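Local coordinates for aspartate--tRNA(Asp/Asn) ligase (Sulfolobus tokodaii, PDB 1WYD), which probably activates L-aspartate with ATP and transfers it to both tRNA(Asp) and tRNA(Asn), as a homodimeric, non-discriminating class II aminoacyl-tRNA synthetase, at residues R3-A8 with K17-A22; Q70-V75 with A89-L94; G169-P174 with R210-D215; L220-S225 with F420-K425. One frame throughout, in Å; residues are numbered along the deposited sequence.

Interaction 1 of 4, residues R3-A8 with K17-A22; sequences RSHFIA and KEVIWA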
loop_
_atom_site.group_PDB
_atom_site.type_symbol
_atom_site.label_atom_id
_atom_site.label_comp_id
_atom_site.label_asym_id
_atom_site.label_seq_id
_atom_site.Cartn_x
_atom_site.Cartn_y
_atom_site.Cartn_z
ATOM N N ARG B 3 13.143 26.606 6.843
ATOM C CA ARG B 3 12.951 27.489 5.719
ATOM C C ARG B 3 11.654 28.223 5.940
ATOM O O ARG B 3 10.852 27.794 6.753
ATOM C CB ARG B 3 12.835 26.683 4.431
ATOM C CG ARG B 3 12.023 25.423 4.579
ATOM C CD ARG B 3 11.573 24.902 3.304
ATOM N NE ARG B 3 12.629 24.188 2.571
ATOM C CZ ARG B 3 12.702 22.862 2.460
ATOM N NH1 ARG B 3 11.817 22.089 3.084
ATOM N NH2 ARG B 3 13.641 22.308 1.725
ATOM N N SER B 4 11.455 29.311 5.191
ATOM C CA SER B 4 10.155 29.961 5.081
ATOM C C SER B 4 9.497 29.541 3.773
ATOM O O SER B 4 8.283 29.340 3.735
ATOM C CB SER B 4 10.282 31.494 5.156
ATOM O OG SER B 4 10.775 32.031 3.928
ATOM N N HIS B 5 10.276 29.422 2.698
ATOM C CA HIS B 5 9.699 29.042 1.401
ATOM C C HIS B 5 10.473 27.922 0.709
ATOM O O HIS B 5 11.700 27.807 0.838
ATOM C CB HIS B 5 9.551 30.256 0.439
ATOM C CG HIS B 5 8.672 31.362 0.964
ATOM N ND1 HIS B 5 9.037 32.171 2.021
ATOM C CD2 HIS B 5 7.440 31.782 0.583
ATOM C CE1 HIS B 5 8.070 33.031 2.273
ATOM N NE2 HIS B 5 7.090 32.818 1.413
ATOM N N PHE B 6 9.743 27.091 -0.015
ATOM C CA PHE B 6 10.331 26.215 -1.005
ATOM C C PHE B 6 10.722 27.050 -2.205
ATOM O O PHE B 6 10.067 28.051 -2.507
ATOM C CB PHE B 6 9.313 25.182 -1.442
ATOM C CG PHE B 6 9.131 24.069 -0.459
ATOM C CD1 PHE B 6 8.071 24.104 0.461
ATOM C CD2 PHE B 6 10.004 22.978 -0.452
ATOM C CE1 PHE B 6 7.883 23.058 1.383
ATOM C CE2 PHE B 6 9.832 21.925 0.475
ATOM C CZ PHE B 6 8.757 21.972 1.389
ATOM N N ILE B 7 11.769 26.637 -2.909
ATOM C CA ILE B 7 12.316 27.448 -3.988
ATOM C C ILE B 7 11.214 27.888 -4.947
ATOM O O ILE B 7 11.093 29.071 -5.261
ATOM C CB ILE B 7 13.444 26.691 -4.720
ATOM C CG1 ILE B 7 14.711 26.659 -3.846
ATOM C CG2 ILE B 7 13.710 27.279 -6.116
ATOM C CD1 ILE B 7 15.555 25.406 -4.038
ATOM N N ALA B 8 10.402 26.929 -5.368
ATOM C CA ALA B 8 9.344 27.128 -6.342
ATOM C C ALA B 8 8.213 28.077 -5.864
ATOM O O ALA B 8 7.452 28.585 -6.680
ATOM C CB ALA B 8 8.767 25.762 -6.757
ATOM N N LYS B 17 12.093 41.127 -1.085
ATOM C CA LYS B 17 11.644 40.424 0.121
ATOM C C LYS B 17 12.660 39.423 0.714
ATOM O O LYS B 17 13.460 38.832 -0.010
ATOM C CB LYS B 17 10.252 39.794 -0.075
ATOM C CG LYS B 17 9.295 39.900 1.146
ATOM C CD LYS B 17 9.589 41.102 2.089
ATOM C CE LYS B 17 10.266 40.644 3.402
ATOM N NZ LYS B 17 10.178 41.640 4.517
ATOM N N GLU B 18 12.641 39.274 2.037
ATOM C CA GLU B 18 13.495 38.293 2.709
ATOM C C GLU B 18 12.873 36.900 2.762
ATOM O O GLU B 18 11.739 36.721 3.209
ATOM C CB GLU B 18 13.866 38.728 4.126
ATOM C CG GLU B 18 14.752 37.710 4.807
ATOM C CD GLU B 18 15.132 38.122 6.192
ATOM O OE1 GLU B 18 14.248 38.066 7.081
ATOM O OE2 GLU B 18 16.309 38.491 6.397
ATOM N N VAL B 19 13.639 35.915 2.312
ATOM C CA VAL B 19 13.164 34.541 2.233
ATOM C C VAL B 19 14.211 33.628 2.865
ATOM O O VAL B 19 15.406 33.959 2.899
ATOM C CB VAL B 19 12.864 34.159 0.763
ATOM C CG1 VAL B 19 12.861 32.658 0.563
ATOM C CG2 VAL B 19 11.519 34.745 0.316
ATOM N N ILE B 20 13.763 32.499 3.408
ATOM C CA ILE B 20 14.696 31.470 3.854
ATOM C C ILE B 20 14.491 30.203 3.045
ATOM O O ILE B 20 13.419 29.599 3.086
ATOM C CB ILE B 20 14.566 31.196 5.345
ATOM C CG1 ILE B 20 14.501 32.523 6.120
ATOM C CG2 ILE B 20 15.719 30.274 5.806
ATOM C CD1 ILE B 20 14.763 32.401 7.614
ATOM N N TRP B 21 15.519 29.840 2.283
ATOM C CA TRP B 21 15.562 28.570 1.572
ATOM C C TRP B 21 16.343 27.553 2.377
ATOM O O TRP B 21 17.260 27.932 3.141
ATOM C CB TRP B 21 16.227 28.735 0.218
ATOM C CG TRP B 21 15.321 29.278 -0.816
ATOM C CD1 TRP B 21 13.992 29.497 -0.696
ATOM C CD2 TRP B 21 15.677 29.679 -2.147
ATOM N NE1 TRP B 21 13.485 29.997 -1.870
ATOM C CE2 TRP B 21 14.502 30.137 -2.772
ATOM C CE3 TRP B 21 16.880 29.705 -2.874
ATOM C CZ2 TRP B 21 14.484 30.615 -4.079
ATOM C CZ3 TRP B 21 16.865 30.173 -4.167
ATOM C CH2 TRP B 21 15.676 30.623 -4.765
ATOM N N ALA B 22 15.981 26.272 2.225
ATOM C CA ALA B 22 16.842 25.179 2.715
ATOM C C ALA B 22 16.995 24.084 1.664
ATOM O O ALA B 22 16.090 23.854 0.841
ATOM C CB ALA B 22 16.337 24.599 4.038
HETATM O O HOH W 1 13.724 25.743 0.028
#

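Interaction 2 of 4, residues Q70-V75 with A89-L94; sequences QVRGIV and AEEITL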
loop_
_atom_site.group_PDB
_atom_site.type_symbol
_atom_site.label_atom_id
_atom_site.label_comp_id
_atom_site.label_asym_id
_atom_site.label_seq_id
_atom_site.Cartn_x
_atom_site.Cartn_y
_atom_site.Cartn_z
ATOM N N GLN B 70 21.035 25.946 4.981
ATOM C CA GLN B 70 19.991 26.937 5.176
ATOM C C GLN B 70 20.530 28.224 4.584
ATOM O O GLN B 70 21.671 28.609 4.855
ATOM C CB GLN B 70 19.815 27.152 6.668
ATOM C CG GLN B 70 18.404 27.190 7.154
ATOM C CD GLN B 70 18.332 27.325 8.670
ATOM O OE1 GLN B 70 17.317 27.764 9.212
ATOM N NE2 GLN B 70 19.404 26.947 9.348
ATOM N N VAL B 71 19.726 28.890 3.763
ATOM C CA VAL B 71 20.109 30.218 3.270
ATOM C C VAL B 71 19.013 31.289 3.422
ATOM O O VAL B 71 17.913 31.168 2.896
ATOM C CB VAL B 71 20.744 30.164 1.827
ATOM C CG1 VAL B 71 19.825 29.474 0.823
ATOM C CG2 VAL B 71 21.107 31.543 1.345
ATOM N N ARG B 72 19.332 32.322 4.194
ATOM C CA ARG B 72 18.506 33.512 4.333
ATOM C C ARG B 72 19.070 34.634 3.448
ATOM O O ARG B 72 20.250 34.984 3.556
ATOM C CB ARG B 72 18.514 33.947 5.788
ATOM C CG ARG B 72 17.820 35.277 6.057
ATOM C CD ARG B 72 17.559 35.539 7.542
ATOM N NE ARG B 72 18.789 35.879 8.256
ATOM C CZ ARG B 72 19.479 37.019 8.087
ATOM N NH1 ARG B 72 19.065 37.961 7.230
ATOM N NH2 ARG B 72 20.586 37.223 8.789
ATOM N N GLY B 73 18.240 35.178 2.560
ATOM C CA GLY B 73 18.633 36.324 1.765
ATOM C C GLY B 73 17.447 37.124 1.217
ATOM O O GLY B 73 16.288 36.904 1.599
ATOM N N ILE B 74 17.736 38.047 0.303
ATOM C CA ILE B 74 16.702 38.915 -0.241
ATOM C C ILE B 74 16.459 38.561 -1.685
ATOM O O ILE B 74 17.388 38.435 -2.452
ATOM C CB ILE B 74 17.104 40.406 -0.066
ATOM C CG1 ILE B 74 16.861 40.848 1.383
ATOM C CG2 ILE B 74 16.307 41.303 -0.998
ATOM C CD1 ILE B 74 17.952 40.420 2.411
ATOM N N VAL B 75 15.202 38.370 -2.048
ATOM C CA VAL B 75 14.834 38.066 -3.442
ATOM C C VAL B 75 15.167 39.232 -4.389
ATOM O O VAL B 75 15.046 40.403 -4.010
ATOM C CB VAL B 75 13.350 37.624 -3.538
ATOM C CG1 VAL B 75 12.907 37.390 -4.977
ATOM C CG2 VAL B 75 13.133 36.354 -2.700
ATOM N N ALA B 89 22.347 36.038 -1.025
ATOM C CA ALA B 89 22.542 35.460 0.298
ATOM C C ALA B 89 23.048 36.477 1.326
ATOM O O ALA B 89 23.912 37.323 1.005
ATOM C CB ALA B 89 23.458 34.271 0.220
ATOM N N GLU B 90 22.515 36.399 2.548
ATOM C CA GLU B 90 23.007 37.211 3.660
ATOM C C GLU B 90 23.594 36.326 4.758
ATOM O O GLU B 90 24.549 36.707 5.453
ATOM C CB GLU B 90 21.891 38.095 4.240
ATOM C CG GLU B 90 21.245 39.054 3.241
ATOM C CD GLU B 90 22.064 40.322 2.972
ATOM O OE1 GLU B 90 22.591 40.940 3.930
ATOM O OE2 GLU B 90 22.177 40.713 1.785
ATOM N N GLU B 91 23.006 35.141 4.908
ATOM C CA GLU B 91 23.426 34.180 5.925
ATOM C C GLU B 91 23.201 32.766 5.427
ATOM O O GLU B 91 22.140 32.472 4.862
ATOM C CB GLU B 91 22.665 34.396 7.231
ATOM C CG GLU B 91 23.335 33.755 8.433
ATOM C CD GLU B 91 22.561 33.966 9.727
ATOM O OE1 GLU B 91 23.072 33.561 10.791
ATOM O OE2 GLU B 91 21.447 34.539 9.687
ATOM N N ILE B 92 24.212 31.916 5.640
ATOM C CA ILE B 92 24.168 30.516 5.284
ATOM C C ILE B 92 24.602 29.671 6.485
ATOM O O ILE B 92 25.652 29.910 7.104
ATOM C CB ILE B 92 25.056 30.222 4.020
ATOM C CG1 ILE B 92 24.407 30.784 2.735
ATOM C CG2 ILE B 92 25.391 28.700 3.881
ATOM C CD1 ILE B 92 25.409 31.290 1.689
ATOM N N THR B 93 23.777 28.693 6.822
ATOM C CA THR B 93 24.110 27.751 7.868
ATOM C C THR B 93 24.361 26.368 7.275
ATOM O O THR B 93 23.610 25.901 6.409
ATOM C CB THR B 93 22.979 27.705 8.888
ATOM O OG1 THR B 93 22.593 29.049 9.201
ATOM C CG2 THR B 93 23.486 27.124 10.223
ATOM N N LEU B 94 25.440 25.741 7.729
ATOM C CA LEU B 94 25.813 24.393 7.332
ATOM C C LEU B 94 25.088 23.399 8.241
ATOM O O LEU B 94 25.358 23.333 9.451
ATOM C CB LEU B 94 27.317 24.222 7.475
ATOM C CG LEU B 94 28.193 23.487 6.460
ATOM C CD1 LEU B 94 29.461 23.059 7.181
ATOM C CD2 LEU B 94 27.493 22.289 5.846
#

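Interaction 3 of 4, residues G169-P174 with R210-D215; sequences GAQLFP and RAEESD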
loop_
_atom_site.group_PDB
_atom_site.type_symbol
_atom_site.label_atom_id
_atom_site.label_comp_id
_atom_site.label_asym_id
_atom_site.label_seq_id
_atom_site.Cartn_x
_atom_site.Cartn_y
_atom_site.Cartn_z
ATOM N N GLY B 169 4.746 -25.254 -9.671
ATOM C CA GLY B 169 5.590 -24.847 -10.791
ATOM C C GLY B 169 6.193 -23.459 -10.592
ATOM O O GLY B 169 7.326 -23.184 -11.026
ATOM N N ALA B 170 5.436 -22.573 -9.942
ATOM C CA ALA B 170 5.974 -21.285 -9.527
ATOM C C ALA B 170 7.000 -21.513 -8.424
ATOM O O ALA B 170 6.813 -22.355 -7.530
ATOM C CB ALA B 170 4.863 -20.350 -9.046
ATOM N N GLN B 171 8.084 -20.758 -8.510
ATOM C CA GLN B 171 9.189 -20.882 -7.585
ATOM C C GLN B 171 9.093 -19.758 -6.566
ATOM O O GLN B 171 9.104 -18.567 -6.925
ATOM C CB GLN B 171 10.510 -20.793 -8.345
ATOM C CG GLN B 171 10.712 -21.884 -9.399
ATOM C CD GLN B 171 12.072 -21.776 -10.112
ATOM O OE1 GLN B 171 13.129 -21.713 -9.463
ATOM N NE2 GLN B 171 12.044 -21.755 -11.447
ATOM N N LEU B 172 9.018 -20.143 -5.294
ATOM C CA LEU B 172 8.772 -19.213 -4.202
ATOM C C LEU B 172 9.934 -19.178 -3.250
ATOM O O LEU B 172 10.660 -20.158 -3.093
ATOM C CB LEU B 172 7.513 -19.627 -3.458
ATOM C CG LEU B 172 6.202 -18.998 -3.932
ATOM C CD1 LEU B 172 6.164 -18.736 -5.360
ATOM C CD2 LEU B 172 4.999 -19.846 -3.551
ATOM N N PHE B 173 10.144 -18.037 -2.611
ATOM C CA PHE B 173 11.192 -17.965 -1.613
ATOM C C PHE B 173 10.802 -18.684 -0.337
ATOM O O PHE B 173 9.741 -18.438 0.225
ATOM C CB PHE B 173 11.565 -16.517 -1.334
ATOM C CG PHE B 173 12.257 -15.846 -2.478
ATOM C CD1 PHE B 173 11.680 -14.773 -3.118
ATOM C CD2 PHE B 173 13.482 -16.303 -2.927
ATOM C CE1 PHE B 173 12.314 -14.167 -4.156
ATOM C CE2 PHE B 173 14.114 -15.688 -3.981
ATOM C CZ PHE B 173 13.538 -14.607 -4.575
ATOM N N PRO B 174 11.642 -19.626 0.093
ATOM C CA PRO B 174 11.498 -20.246 1.418
ATOM C C PRO B 174 11.573 -19.203 2.530
ATOM O O PRO B 174 12.491 -18.394 2.528
ATOM C CB PRO B 174 12.711 -21.182 1.474
ATOM C CG PRO B 174 12.905 -21.585 0.008
ATOM C CD PRO B 174 12.748 -20.243 -0.680
ATOM N N ARG B 210 9.014 -13.487 -6.518
ATOM C CA ARG B 210 9.200 -14.684 -7.341
ATOM C C ARG B 210 10.639 -15.117 -7.314
ATOM O O ARG B 210 11.543 -14.276 -7.416
ATOM C CB ARG B 210 8.744 -14.426 -8.780
ATOM C CG ARG B 210 7.402 -14.994 -9.046
ATOM C CD ARG B 210 7.391 -16.505 -9.414
ATOM N NE ARG B 210 6.133 -16.856 -10.079
ATOM C CZ ARG B 210 6.008 -17.494 -11.243
ATOM N NH1 ARG B 210 7.069 -17.919 -11.926
ATOM N NH2 ARG B 210 4.790 -17.727 -11.722
ATOM N N ALA B 211 10.874 -16.419 -7.204
ATOM C CA ALA B 211 12.265 -16.900 -7.033
ATOM C C ALA B 211 13.035 -17.417 -8.266
ATOM O O ALA B 211 14.045 -18.084 -8.096
ATOM C CB ALA B 211 12.332 -17.918 -5.921
ATOM N N GLU B 212 12.596 -17.122 -9.487
ATOM C CA GLU B 212 13.299 -17.648 -10.665
ATOM C C GLU B 212 14.559 -16.874 -10.924
ATOM O O GLU B 212 14.728 -15.746 -10.440
ATOM C CB GLU B 212 12.451 -17.600 -11.937
ATOM C CG GLU B 212 11.437 -18.712 -12.053
ATOM C CD GLU B 212 10.167 -18.429 -11.254
ATOM O OE1 GLU B 212 9.970 -17.257 -10.840
ATOM O OE2 GLU B 212 9.354 -19.371 -11.041
ATOM N N GLU B 213 15.432 -17.470 -11.730
ATOM C CA GLU B 213 16.663 -16.804 -12.125
ATOM C C GLU B 213 16.644 -16.201 -13.559
ATOM O O GLU B 213 17.693 -15.881 -14.116
ATOM C CB GLU B 213 17.859 -17.720 -11.822
ATOM C CG GLU B 213 18.067 -17.839 -10.310
ATOM C CD GLU B 213 18.930 -19.006 -9.852
ATOM O OE1 GLU B 213 20.128 -19.066 -10.240
ATOM O OE2 GLU B 213 18.414 -19.834 -9.046
ATOM N N SER B 214 15.449 -16.002 -14.129
ATOM C CA SER B 214 15.318 -15.364 -15.451
ATOM C C SER B 214 16.034 -13.998 -15.462
ATOM O O SER B 214 15.733 -13.135 -14.627
ATOM C CB SER B 214 13.834 -15.226 -15.870
ATOM O OG SER B 214 13.708 -14.755 -17.212
ATOM N N ASP B 215 16.985 -13.838 -16.388
ATOM C CA ASP B 215 17.802 -12.630 -16.534
ATOM C C ASP B 215 17.317 -11.677 -17.638
ATOM O O ASP B 215 18.071 -10.808 -18.074
ATOM C CB ASP B 215 19.265 -13.018 -16.806
#

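Interaction 4 of 4, residues L220-S225 with F420-K425; sequences LAEFIS and FPRDKK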
loop_
_atom_site.group_PDB
_atom_site.type_symbol
_atom_site.label_atom_id
_atom_site.label_comp_id
_atom_site.label_asym_id
_atom_site.label_seq_id
_atom_site.Cartn_x
_atom_site.Cartn_y
_atom_site.Cartn_z
ATOM N N LEU B 220 12.509 -8.385 -11.739
ATOM C CA LEU B 220 12.914 -8.299 -10.324
ATOM C C LEU B 220 12.331 -9.443 -9.466
ATOM O O LEU B 220 11.293 -9.982 -9.808
ATOM C CB LEU B 220 12.586 -6.913 -9.736
ATOM C CG LEU B 220 13.151 -5.679 -10.471
ATOM C CD1 LEU B 220 12.826 -4.406 -9.719
ATOM C CD2 LEU B 220 14.677 -5.777 -10.719
ATOM N N ALA B 221 13.029 -9.853 -8.398
ATOM C CA ALA B 221 12.534 -10.925 -7.556
ATOM C C ALA B 221 11.490 -10.421 -6.559
ATOM O O ALA B 221 10.581 -11.164 -6.147
ATOM C CB ALA B 221 13.733 -11.614 -6.768
ATOM N N GLU B 222 11.662 -9.165 -6.153
ATOM C CA GLU B 222 10.646 -8.404 -5.422
ATOM C C GLU B 222 9.959 -7.322 -6.298
ATOM O O GLU B 222 10.607 -6.587 -7.023
ATOM C CB GLU B 222 11.281 -7.711 -4.252
ATOM C CG GLU B 222 10.269 -7.188 -3.242
ATOM C CD GLU B 222 10.998 -6.566 -2.076
ATOM O OE1 GLU B 222 11.513 -7.333 -1.216
ATOM O OE2 GLU B 222 11.109 -5.322 -2.079
ATOM N N PHE B 223 8.648 -7.190 -6.157
ATOM C CA PHE B 223 7.896 -6.307 -7.038
ATOM C C PHE B 223 6.551 -5.933 -6.431
ATOM O O PHE B 223 5.950 -6.736 -5.733
ATOM C CB PHE B 223 7.716 -6.934 -8.432
ATOM C CG PHE B 223 7.178 -8.353 -8.427
ATOM C CD1 PHE B 223 5.798 -8.607 -8.505
ATOM C CD2 PHE B 223 8.062 -9.454 -8.420
ATOM C CE1 PHE B 223 5.302 -9.923 -8.528
ATOM C CE2 PHE B 223 7.570 -10.791 -8.429
ATOM C CZ PHE B 223 6.200 -11.017 -8.482
ATOM N N ILE B 224 6.091 -4.723 -6.721
ATOM C CA ILE B 224 4.784 -4.260 -6.271
ATOM C C ILE B 224 3.696 -4.593 -7.268
ATOM O O ILE B 224 3.806 -4.295 -8.447
ATOM C CB ILE B 224 4.830 -2.724 -6.050
ATOM C CG1 ILE B 224 6.012 -2.382 -5.113
ATOM C CG2 ILE B 224 3.485 -2.191 -5.577
ATOM C CD1 ILE B 224 5.865 -2.896 -3.732
ATOM N N SER B 225 2.643 -5.226 -6.776
ATOM C CA SER B 225 1.560 -5.708 -7.581
ATOM C C SER B 225 0.315 -4.883 -7.192
ATOM O O SER B 225 0.084 -4.596 -6.008
ATOM C CB SER B 225 1.414 -7.214 -7.322
ATOM O OG SER B 225 0.244 -7.811 -7.891
ATOM N N PHE B 420 15.165 0.552 -5.039
ATOM C CA PHE B 420 16.048 -0.475 -4.435
ATOM C C PHE B 420 15.765 -1.859 -4.940
ATOM O O PHE B 420 15.081 -2.621 -4.280
ATOM C CB PHE B 420 15.959 -0.440 -2.919
ATOM C CG PHE B 420 16.420 0.860 -2.349
ATOM C CD1 PHE B 420 15.520 1.749 -1.808
ATOM C CD2 PHE B 420 17.762 1.209 -2.395
ATOM C CE1 PHE B 420 15.939 2.974 -1.319
ATOM C CE2 PHE B 420 18.192 2.437 -1.901
ATOM C CZ PHE B 420 17.280 3.320 -1.378
ATOM N N PRO B 421 16.276 -2.173 -6.123
ATOM C CA PRO B 421 15.901 -3.410 -6.822
ATOM C C PRO B 421 16.402 -4.672 -6.108
ATOM O O PRO B 421 17.423 -4.628 -5.435
ATOM C CB PRO B 421 16.601 -3.296 -8.175
ATOM C CG PRO B 421 17.445 -2.017 -8.122
ATOM C CD PRO B 421 17.309 -1.390 -6.814
ATOM N N ARG B 422 15.643 -5.752 -6.245
ATOM C CA ARG B 422 16.027 -7.058 -5.782
ATOM C C ARG B 422 15.996 -7.997 -6.964
ATOM O O ARG B 422 15.000 -8.007 -7.722
ATOM C CB ARG B 422 15.048 -7.552 -4.717
ATOM C CG ARG B 422 15.158 -6.869 -3.339
ATOM C CD ARG B 422 16.390 -7.259 -2.543
ATOM N NE ARG B 422 16.538 -6.431 -1.334
ATOM C CZ ARG B 422 17.216 -5.292 -1.288
ATOM N NH1 ARG B 422 17.774 -4.810 -2.388
ATOM N NH2 ARG B 422 17.340 -4.616 -0.154
ATOM N N ASP B 423 17.106 -8.730 -7.157
ATOM C CA ASP B 423 17.160 -9.940 -8.009
ATOM C C ASP B 423 18.316 -10.894 -7.617
ATOM O O ASP B 423 18.925 -10.740 -6.548
ATOM C CB ASP B 423 17.220 -9.597 -9.495
ATOM C CG ASP B 423 18.464 -8.821 -9.866
ATOM O OD1 ASP B 423 19.522 -9.007 -9.213
ATOM O OD2 ASP B 423 18.465 -7.964 -10.788
ATOM N N LYS B 424 18.619 -11.851 -8.503
ATOM C CA LYS B 424 19.575 -12.916 -8.210
ATOM C C LYS B 424 20.983 -12.433 -7.875
ATOM O O LYS B 424 21.711 -13.128 -7.162
ATOM C CB LYS B 424 19.554 -14.039 -9.269
ATOM C CG LYS B 424 20.618 -13.981 -10.347
ATOM C CD LYS B 424 20.424 -15.119 -11.376
ATOM C CE LYS B 424 21.119 -14.819 -12.747
ATOM N NZ LYS B 424 20.410 -13.793 -13.595
ATOM N N LYS B 425 21.342 -11.232 -8.320
ATOM C CA LYS B 425 22.675 -10.693 -8.057
ATOM C C LYS B 425 22.636 -9.420 -7.249
ATOM O O LYS B 425 23.668 -8.751 -7.084
ATOM C CB LYS B 425 23.406 -10.442 -9.362
HETATM O O HOH W 2 12.509 -4.023 -3.998
HETATM O O HOH W 3 12.571 -5.214 -6.467
#

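Interaction 1 of 4, residues R3-A8 with K17-A22
Ile7 lies over the indole of Trp21, its CG1 3.6 Å from the centroid of the six-membered ring and 14° off the normal, a CH-pi contact in which the two side chains cross at about a right angle. Although CB of Trp21 points away from residues 3-8, the ring returns to them because CG stands anti to the carbonyl carbon (chi1 -81°). NE1 of this indole, 3.5 Å from Ile7 CA, is buried without any hydrogen-bond partner, so the ring is probably placed mainly by packing. Replacing Trp21 with an alanine would remove this flat platform and would probably leave Ile7 above a gap, the start of its 3-10 turn less firmly placed.

Arg3 meets the strand farther along, at Ala22. Its NH2 donates to Ala22 O over 3.0 Å, the oxygen lying near the guanidinium plane while the donor stands above the carbonyl plane; NH1 makes a salt bridge with Glu200 of the second subunit. Between Arg3 and Ile7, Ile20 O is gripped from opposite faces of its plane by Ser4 N at 2.9 Å and His5 N at 3.2 Å. Ile20 N answers with an almost straight bond (174°) to Ser4 OG, 3.1 Å away.

Strand 18-31 belongs to the OB-fold barrel, in which Trp21 packs among Val71 of strand 68-77, Leu39 of strand 34-41 and Ile85 and Leu87 of strand 85-89.

Interaction 2 of 4, residues Q70-V75 with A89-L94
Gln70 and Thr93 form an antiparallel hydrogen-bonded pair, with Gln70 N to Thr93 O and Thr93 N to Gln70 O both 2.9 Å. Two residues on, Arg72 N donates to Glu91 O, but Arg72 O accepts two N-H bonds, from Glu90 N at 2.9 Å and Glu91 N at 3.1 Å, both in its carbonyl plane. That doubled grip is a classic beta bulge: Glu90 and Glu91 together face Arg72, and the register moves by one so that Gly73 pairs with Ala89.

Charge pairing accompanies the bulge. Arg72 NH2 makes a salt bridge to Glu91 OE2 at 3.0 Å, meeting the oxygen from above a carboxylate turned 77° against the guanidinium, while NE adds a weak bond to the same atom. The arginine bends at chi3 (74°) to bring this edge round, and its NH1 makes a second salt bridge, with Glu18. A leucine in place of Arg72 would probably strip both Glu91 and Glu18 of their cationic mate and let those carboxylates turn.

Van der Waals contact lies on both faces. On one, Val71 CG2 touches Ile92 CG1 at 3.7 Å and Ala89 CB at 3.8 Å; on the other, Gln70 runs alongside Thr93, NE2 against CB. Beyond the bulge, Ile74 CD1 rests on Glu90 CG.

A bulge at which the chain turns a corner, here at Glu90, suits the strongly curved sheet of an OB-fold barrel, the nucleic acid-binding domain of this enzyme.

Interaction 3 of 4, residues G169-P174 with R210-D215
Gln171 receives the shorter of two hydrogen bonds across the loops: Ala211 N donates to Gln171 O over 2.8 Å, arriving from above the carbonyl plane. Gln171 N in turn reaches Glu212 OE2 at 3.2 Å. Arg210 NH1 forms a salt bridge with the same carboxylate, 2.8 Å from Glu212 OE2 though weakly aligned there, and nearly straight (175°) to Glu212 OE1 at 3.2 Å, while Arg210 NE is held by Gln186. Glu212 bends at chi2 (81°), which turns its carboxylate back to Gln171 N.

Around these polar bonds, Ala170 CB covers one face of the Arg210 guanidinium, 3.7 Å from NH2. The amide of Gln171 crosses Glu212 with its plane 76° from the carboxylate, bringing NE2 to within 3.2 Å of Glu212 CG. Ala211 CB sits over the Phe173 ring, 3.6 Å from the centroid, as a CH-pi contact.

Arg210, Ala211 and Glu212 are predicted to bind ATP, and Arg210 also L-aspartate, as expected of the Arg-x-Glu in the motif 2 loop of class II synthetases. That loop joins strands 201-209 and 222-231, and residues 169-174 lead into strand 174-177, beside which Phe173 packs on Tyr177 and Phe178 of the second subunit.

Interaction 4 of 4, residues L220-S225 with F420-K425
Ala221 and Arg422 join the returning strand of the class II motif 2 hairpin to the C-terminal tail, through one backbone bond, a thin apolar seam and a bridging water. Ala221 N donates to Arg422 O over 2.8 Å from above the carbonyl plane, just where strand 222-231 is about to begin. The same oxygen lies 3.3 Å from Leu220 CB, and Leu220 CD2 reaches across obliquely to Pro421 CB at 4.0 Å. Leu220 also borders the predicted ATP site, its side chain about 6 Å from that of Ala402.

Glu222 and Arg422 touch through their aliphatic parts, CB to CB at 3.8 Å. Arg422 bends at chi2 (-72°), leaving CB and CG beside Glu222 CB while the guanidinium heads for the second subunit, where NE donates to Ile161 O; its NH2 makes a salt bridge with the C-terminal carboxylate of Pro429. Glu222 OE1 accepts from Trp209 NE1 and from Lys160 N and Ile161 N of the second subunit. The tail is thus fastened at the dimer interface as well as to the hairpin. One water donates to both Glu222 OE2 and Phe420 O. Farther along, an Asx turn shapes the tail, Lys425 N donating to Asp423 OD1 at 3.0 Å.

Followed from the N terminus, the four contacts close in series, none nested in or crossing another. Interaction 1 closes a short loop between the N-terminal residues and strand 18-31. Interaction 2 closes the excursion that includes most of strand 85-89. Both belong to the OB-fold, where strands 18-31 and 68-77 are neighbours and Trp21 O lies 2.7 Å from Val71 N. About 50 Å from interaction 1, centre to centre, interaction 3 joins two loops of the catalytic domain, and interaction 4 spans 194 residues to bring the tail back. These two adjoin, Arg210 N lying 2.8 Å from Ala221 O. Interactions 1, 3 and 4 all touch the second subunit.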